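Local coordinates for protein type III secretion system effector HopBA1 (Pseudomonas syringae pv. aptata, PDB 5T09) that acts as a virulence factor that the Arabidopsis resistance protein RBA1 recognises, enhancing RBA1 self-association and so triggering plant cell death, at residues A[73-87]-A[127-141]. Residues are numbered along the deposited sequence; the frame is centred on the assembly and turned at random.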
loop_
_atom_site.group_PDB
_atom_site.type_symbol
_atom_site.label_atom_id
_atom_site.label_comp_id
_atom_site.label_asym_id
_atom_site.label_seq_id
_atom_site.Cartn_x
_atom_site.Cartn_y
_atom_site.Cartn_z
ATOM N N LYS A 73 14.116 -0.165 4.225
ATOM C CA LYS A 73 14.604 -0.939 5.361
ATOM C C LYS A 73 15.599 -0.128 6.182
ATOM O O LYS A 73 15.510 -0.074 7.415
ATOM C CB LYS A 73 15.246 -2.239 4.871
ATOM C CG LYS A 73 15.846 -3.100 5.975
ATOM C CD LYS A 73 14.772 -3.668 6.887
ATOM C CE LYS A 73 15.386 -4.359 8.091
ATOM N NZ LYS A 73 14.357 -5.001 8.952
ATOM N N ASN A 74 16.560 0.510 5.511
ATOM C CA ASN A 74 17.559 1.301 6.220
ATOM C C ASN A 74 16.927 2.483 6.943
ATOM O O ASN A 74 17.423 2.906 7.993
ATOM C CB ASN A 74 18.628 1.783 5.239
ATOM C CG ASN A 74 19.659 2.685 5.892
ATOM O OD1 ASN A 74 19.508 3.906 5.912
ATOM N ND2 ASN A 74 20.718 2.085 6.425
ATOM N N ALA A 75 15.833 3.024 6.404
ATOM C CA ALA A 75 15.136 4.128 7.051
ATOM C C ALA A 75 14.376 3.699 8.299
ATOM O O ALA A 75 13.879 4.565 9.026
ATOM C CB ALA A 75 14.169 4.785 6.063
ATOM N N GLY A 76 14.271 2.396 8.560
ATOM C CA GLY A 76 13.564 1.886 9.719
ATOM C C GLY A 76 12.295 1.124 9.404
ATOM O O GLY A 76 11.588 0.727 10.337
ATOM N N VAL A 77 11.979 0.906 8.129
ATOM C CA VAL A 77 10.781 0.164 7.746
ATOM C C VAL A 77 11.082 -1.323 7.894
ATOM O O VAL A 77 11.893 -1.878 7.150
ATOM C CB VAL A 77 10.341 0.502 6.316
ATOM C CG1 VAL A 77 9.103 -0.307 5.926
ATOM C CG2 VAL A 77 10.071 1.995 6.183
ATOM N N ASP A 78 10.429 -1.970 8.860
ATOM C CA ASP A 78 10.601 -3.396 9.095
ATOM C C ASP A 78 9.395 -4.226 8.678
ATOM O O ASP A 78 9.466 -5.459 8.733
ATOM C CB ASP A 78 10.890 -3.651 10.581
ATOM C CG ASP A 78 12.137 -2.937 11.064
ATOM O OD1 ASP A 78 13.142 -2.926 10.325
ATOM O OD2 ASP A 78 12.111 -2.383 12.183
ATOM N N HIS A 79 8.304 -3.594 8.253
ATOM C CA HIS A 79 7.056 -4.303 8.015
ATOM C C HIS A 79 6.330 -3.676 6.837
ATOM O O HIS A 79 6.190 -2.450 6.772
ATOM C CB HIS A 79 6.168 -4.263 9.262
ATOM C CG HIS A 79 4.880 -5.008 9.109
ATOM N ND1 HIS A 79 3.674 -4.502 9.543
ATOM C CD2 HIS A 79 4.611 -6.224 8.579
ATOM C CE1 HIS A 79 2.715 -5.371 9.281
ATOM N NE2 HIS A 79 3.256 -6.425 8.695
ATOM N N LEU A 80 5.870 -4.522 5.917
ATOM C CA LEU A 80 5.065 -4.102 4.775
ATOM C C LEU A 80 3.804 -4.955 4.748
ATOM O O LEU A 80 3.869 -6.161 4.485
ATOM C CB LEU A 80 5.848 -4.233 3.469
ATOM C CG LEU A 80 5.067 -3.987 2.178
ATOM C CD1 LEU A 80 4.567 -2.553 2.099
ATOM C CD2 LEU A 80 5.938 -4.330 0.980
ATOM N N ALA A 81 2.662 -4.333 5.015
ATOM C CA ALA A 81 1.378 -5.019 5.091
ATOM C C ALA A 81 0.569 -4.663 3.850
ATOM O O ALA A 81 0.349 -3.478 3.569
ATOM C CB ALA A 81 0.641 -4.620 6.367
ATOM N N VAL A 82 0.135 -5.680 3.101
ATOM C CA VAL A 82 -0.388 -5.473 1.754
ATOM C C VAL A 82 -1.785 -6.063 1.623
ATOM O O VAL A 82 -2.086 -7.126 2.183
ATOM C CB VAL A 82 0.552 -6.070 0.687
ATOM C CG1 VAL A 82 1.957 -5.518 0.870
ATOM C CG2 VAL A 82 0.549 -7.598 0.738
ATOM N N GLU A 83 -2.629 -5.370 0.854
ATOM C CA GLU A 83 -3.976 -5.846 0.554
ATOM C C GLU A 83 -3.956 -7.115 -0.290
ATOM O O GLU A 83 -4.911 -7.897 -0.253
ATOM C CB GLU A 83 -4.757 -4.757 -0.183
ATOM C CG GLU A 83 -6.119 -5.206 -0.710
ATOM C CD GLU A 83 -6.811 -4.153 -1.557
ATOM O OE1 GLU A 83 -6.155 -3.168 -1.954
ATOM O OE2 GLU A 83 -8.018 -4.322 -1.837
ATOM N N PHE A 84 -2.892 -7.335 -1.054
ATOM C CA PHE A 84 -2.902 -8.392 -2.059
ATOM C C PHE A 84 -2.926 -9.787 -1.450
ATOM O O PHE A 84 -3.195 -10.753 -2.169
ATOM C CB PHE A 84 -1.691 -8.227 -2.971
ATOM C CG PHE A 84 -1.498 -6.819 -3.458
ATOM C CD1 PHE A 84 -2.463 -6.210 -4.241
ATOM C CD2 PHE A 84 -0.361 -6.103 -3.123
ATOM C CE1 PHE A 84 -2.298 -4.911 -4.683
ATOM C CE2 PHE A 84 -0.186 -4.808 -3.566
ATOM C CZ PHE A 84 -1.156 -4.209 -4.347
ATOM N N VAL A 85 -2.669 -9.911 -0.150
ATOM C CA VAL A 85 -2.662 -11.192 0.543
ATOM C C VAL A 85 -3.667 -11.121 1.678
ATOM O O VAL A 85 -3.698 -10.137 2.429
ATOM C CB VAL A 85 -1.265 -11.542 1.085
ATOM C CG1 VAL A 85 -1.286 -12.898 1.781
ATOM C CG2 VAL A 85 -0.244 -11.531 -0.034
ATOM N N LYS A 86 -4.478 -12.162 1.805
ATOM C CA LYS A 86 -5.407 -12.260 2.917
ATOM C C LYS A 86 -4.646 -12.643 4.175
ATOM O O LYS A 86 -3.763 -13.505 4.146
ATOM C CB LYS A 86 -6.500 -13.281 2.606
ATOM C CG LYS A 86 -7.378 -12.848 1.442
ATOM C CD LYS A 86 -7.893 -14.018 0.622
ATOM C CE LYS A 86 -8.502 -13.539 -0.694
ATOM N NZ LYS A 86 -7.530 -12.788 -1.548
ATOM N N HIS A 87 -4.966 -11.967 5.280
ATOM C CA HIS A 87 -4.247 -12.229 6.520
ATOM C C HIS A 87 -4.342 -13.692 6.918
ATOM O O HIS A 87 -3.422 -14.228 7.546
ATOM C CB HIS A 87 -4.785 -11.347 7.644
ATOM C CG HIS A 87 -4.045 -11.507 8.934
ATOM N ND1 HIS A 87 -4.532 -12.256 9.983
ATOM C CD2 HIS A 87 -2.843 -11.031 9.337
ATOM C CE1 HIS A 87 -3.669 -12.224 10.982
ATOM N NE2 HIS A 87 -2.635 -11.489 10.616
ATOM N N LEU A 127 6.994 -7.402 -3.655
ATOM C CA LEU A 127 6.904 -8.169 -2.417
ATOM C C LEU A 127 8.192 -8.943 -2.167
ATOM O O LEU A 127 8.717 -8.953 -1.047
ATOM C CB LEU A 127 5.709 -9.119 -2.476
ATOM C CG LEU A 127 4.340 -8.466 -2.675
ATOM C CD1 LEU A 127 3.253 -9.528 -2.690
ATOM C CD2 LEU A 127 4.066 -7.424 -1.600
ATOM N N CYS A 128 8.716 -9.599 -3.203
ATOM C CA CYS A 128 9.969 -10.330 -3.056
ATOM C C CYS A 128 11.117 -9.392 -2.703
ATOM O O CYS A 128 11.918 -9.692 -1.812
ATOM C CB CYS A 128 10.275 -11.100 -4.339
ATOM S SG CYS A 128 9.196 -12.526 -4.610
ATOM N N SER A 129 11.207 -8.244 -3.383
ATOM C CA SER A 129 12.300 -7.310 -3.117
ATOM C C SER A 129 12.236 -6.783 -1.692
ATOM O O SER A 129 13.271 -6.561 -1.057
ATOM C CB SER A 129 12.261 -6.153 -4.117
ATOM O OG SER A 129 12.239 -6.637 -5.450
ATOM N N ALA A 130 11.026 -6.571 -1.172
ATOM C CA ALA A 130 10.886 -6.178 0.226
ATOM C C ALA A 130 11.323 -7.309 1.147
ATOM O O ALA A 130 12.082 -7.092 2.099
ATOM C CB ALA A 130 9.438 -5.778 0.517
ATOM N N HIS A 131 10.859 -8.528 0.869
ATOM C CA HIS A 131 11.219 -9.673 1.699
ATOM C C HIS A 131 12.731 -9.843 1.781
ATOM O O HIS A 131 13.301 -9.904 2.878
ATOM C CB HIS A 131 10.567 -10.940 1.145
ATOM C CG HIS A 131 10.885 -12.171 1.933
ATOM N ND1 HIS A 131 10.353 -12.414 3.181
ATOM C CD2 HIS A 131 11.682 -13.229 1.651
ATOM C CE1 HIS A 131 10.809 -13.569 3.634
ATOM N NE2 HIS A 131 11.616 -14.083 2.725
ATOM N N ARG A 132 13.404 -9.922 0.630
ATOM C CA ARG A 132 14.842 -10.165 0.650
ATOM C C ARG A 132 15.633 -8.960 1.144
ATOM O O ARG A 132 16.830 -9.099 1.418
ATOM C CB ARG A 132 15.332 -10.596 -0.739
ATOM C CG ARG A 132 15.089 -9.607 -1.872
ATOM C CD ARG A 132 15.588 -10.168 -3.208
ATOM N NE ARG A 132 14.967 -11.448 -3.561
ATOM C CZ ARG A 132 14.036 -11.623 -4.500
ATOM N NH1 ARG A 132 13.586 -10.603 -5.222
ATOM N NH2 ARG A 132 13.551 -12.838 -4.725
ATOM N N ALA A 133 15.000 -7.797 1.281
ATOM C CA ALA A 133 15.638 -6.646 1.909
ATOM C C ALA A 133 15.550 -6.680 3.429
ATOM O O ALA A 133 16.047 -5.756 4.084
ATOM C CB ALA A 133 15.008 -5.349 1.392
ATOM N N GLY A 134 14.937 -7.712 4.005
ATOM C CA GLY A 134 14.779 -7.806 5.440
ATOM C C GLY A 134 13.474 -7.266 5.978
ATOM O O GLY A 134 13.355 -7.089 7.197
ATOM N N ILE A 135 12.496 -6.996 5.118
ATOM C CA ILE A 135 11.200 -6.469 5.532
ATOM C C ILE A 135 10.208 -7.620 5.607
ATOM O O ILE A 135 10.075 -8.401 4.656
ATOM C CB ILE A 135 10.705 -5.378 4.563
ATOM C CG1 ILE A 135 11.674 -4.192 4.554
ATOM C CG2 ILE A 135 9.301 -4.910 4.949
ATOM C CD1 ILE A 135 11.374 -3.159 3.488
ATOM N N TYR A 136 9.507 -7.719 6.732
ATOM C CA TYR A 136 8.452 -8.714 6.896
ATOM C C TYR A 136 7.223 -8.304 6.090
ATOM O O TYR A 136 6.650 -7.233 6.319
ATOM C CB TYR A 136 8.117 -8.859 8.381
ATOM C CG TYR A 136 6.935 -9.750 8.696
ATOM C CD1 TYR A 136 6.690 -10.908 7.968
ATOM C CD2 TYR A 136 6.076 -9.442 9.745
ATOM C CE1 TYR A 136 5.609 -11.723 8.267
ATOM C CE2 TYR A 136 5.000 -10.252 10.053
ATOM C CZ TYR A 136 4.770 -11.390 9.312
ATOM O OH TYR A 136 3.697 -12.193 9.617
ATOM N N VAL A 137 6.827 -9.148 5.137
ATOM C CA VAL A 137 5.679 -8.893 4.273
ATOM C C VAL A 137 4.523 -9.759 4.752
ATOM O O VAL A 137 4.653 -10.984 4.837
ATOM C CB VAL A 137 6.001 -9.192 2.799
ATOM C CG1 VAL A 137 4.855 -8.743 1.905
ATOM C CG2 VAL A 137 7.309 -8.532 2.374
ATOM N N SER A 138 3.384 -9.135 5.042
ATOM C CA SER A 138 2.218 -9.865 5.515
ATOM C C SER A 138 0.974 -9.336 4.820
ATOM O O SER A 138 0.992 -8.287 4.170
ATOM C CB SER A 138 2.064 -9.755 7.038
ATOM O OG SER A 138 1.679 -8.441 7.405
ATOM N N GLY A 139 -0.118 -10.078 4.970
ATOM C CA GLY A 139 -1.385 -9.738 4.348
ATOM C C GLY A 139 -2.346 -9.086 5.323
ATOM O O GLY A 139 -2.327 -9.365 6.522
ATOM N N ILE A 140 -3.192 -8.201 4.794
ATOM C CA ILE A 140 -4.200 -7.511 5.591
ATOM C C ILE A 140 -5.618 -7.853 5.172
ATOM O O ILE A 140 -6.559 -7.525 5.912
ATOM C CB ILE A 140 -4.012 -5.980 5.536
ATOM C CG1 ILE A 140 -4.263 -5.480 4.107
ATOM C CG2 ILE A 140 -2.631 -5.614 6.032
ATOM C CD1 ILE A 140 -4.078 -3.995 3.910
ATOM N N ASP A 141 -5.811 -8.482 4.019
ATOM C CA ASP A 141 -7.143 -8.538 3.445
ATOM C C ASP A 141 -7.980 -9.629 4.104
ATOM O O ASP A 141 -7.468 -10.557 4.737
ATOM C CB ASP A 141 -7.070 -8.773 1.936
ATOM C CG ASP A 141 -8.318 -8.302 1.215
ATOM O OD1 ASP A 141 -9.132 -7.582 1.836
ATOM O OD2 ASP A 141 -8.480 -8.643 0.025
HETATM O O HOH W 1 -6.392 -9.896 -1.136
HETATM O O HOH W 2 -9.117 -6.667 -1.663
#
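Two waters converge on Asp141 OD2, each donating a hydrogen bond, and through them the carboxylate reaches residues 83-87. One also donates to Glu83 O and accepts from Lys86 NZ, an ammonium hydrogen-bonded to Ser111 as well; the other donates to Glu83 OE2, 2.6 Å from that water's O. Water thus bridges the two carboxylates, while Arg162 forms a salt bridge with Glu83 OE2, Gly190 N hydrogen-bonds to Glu83 OE1, and Trp169 holds Asp141 OD1. The neighbouring backbone is also engaged: Asp141 N donates to Val85 O, and Asp141 O receives His87 N on an in-plane lone pair. Between Val82 and Lys86 the register slips by two residues, a beta bulge, with a type I turn from Val82 to Val85, and Val85 O comes within 3.0 Å of Gly139 CA.

Before the bulge, strands 77-82 and 136-141 run parallel at the margin of the sheet of this alpha-beta fold, with 136-141 outermost within the chain. Leu80 shows the parallel ladder plainly, its N bonding to Tyr136 O at 2.8 Å and its O accepting Ser138 N. On the face shared by His79, Ala81 and Ser138, the imidazole lies with its edge to the hydroxyl: His79 NE2 and Ser138 OG are 2.9 Å apart in a nearly straight hydrogen bond (164°). With CG anti to the backbone N (chi1 -178°), the same ring lies alongside Tyr136, the planes 30° apart but barely overlapping. Farther along, Ile140 CG2 presses tightly on Ala81 CB at 3.4 Å. On the face carrying Leu80, Val82 and Val137 the contact is apolar; Leu80 CD2 rests on Ala130 CB and Val82 CG1 meets Leu127 CD2, packing helix 117-132 against that face. Near the strand starts, Lys73 NZ donates to Gly134 O from above the carbonyl plane while salt-bridging Asp78 OD1 at 2.8 Å.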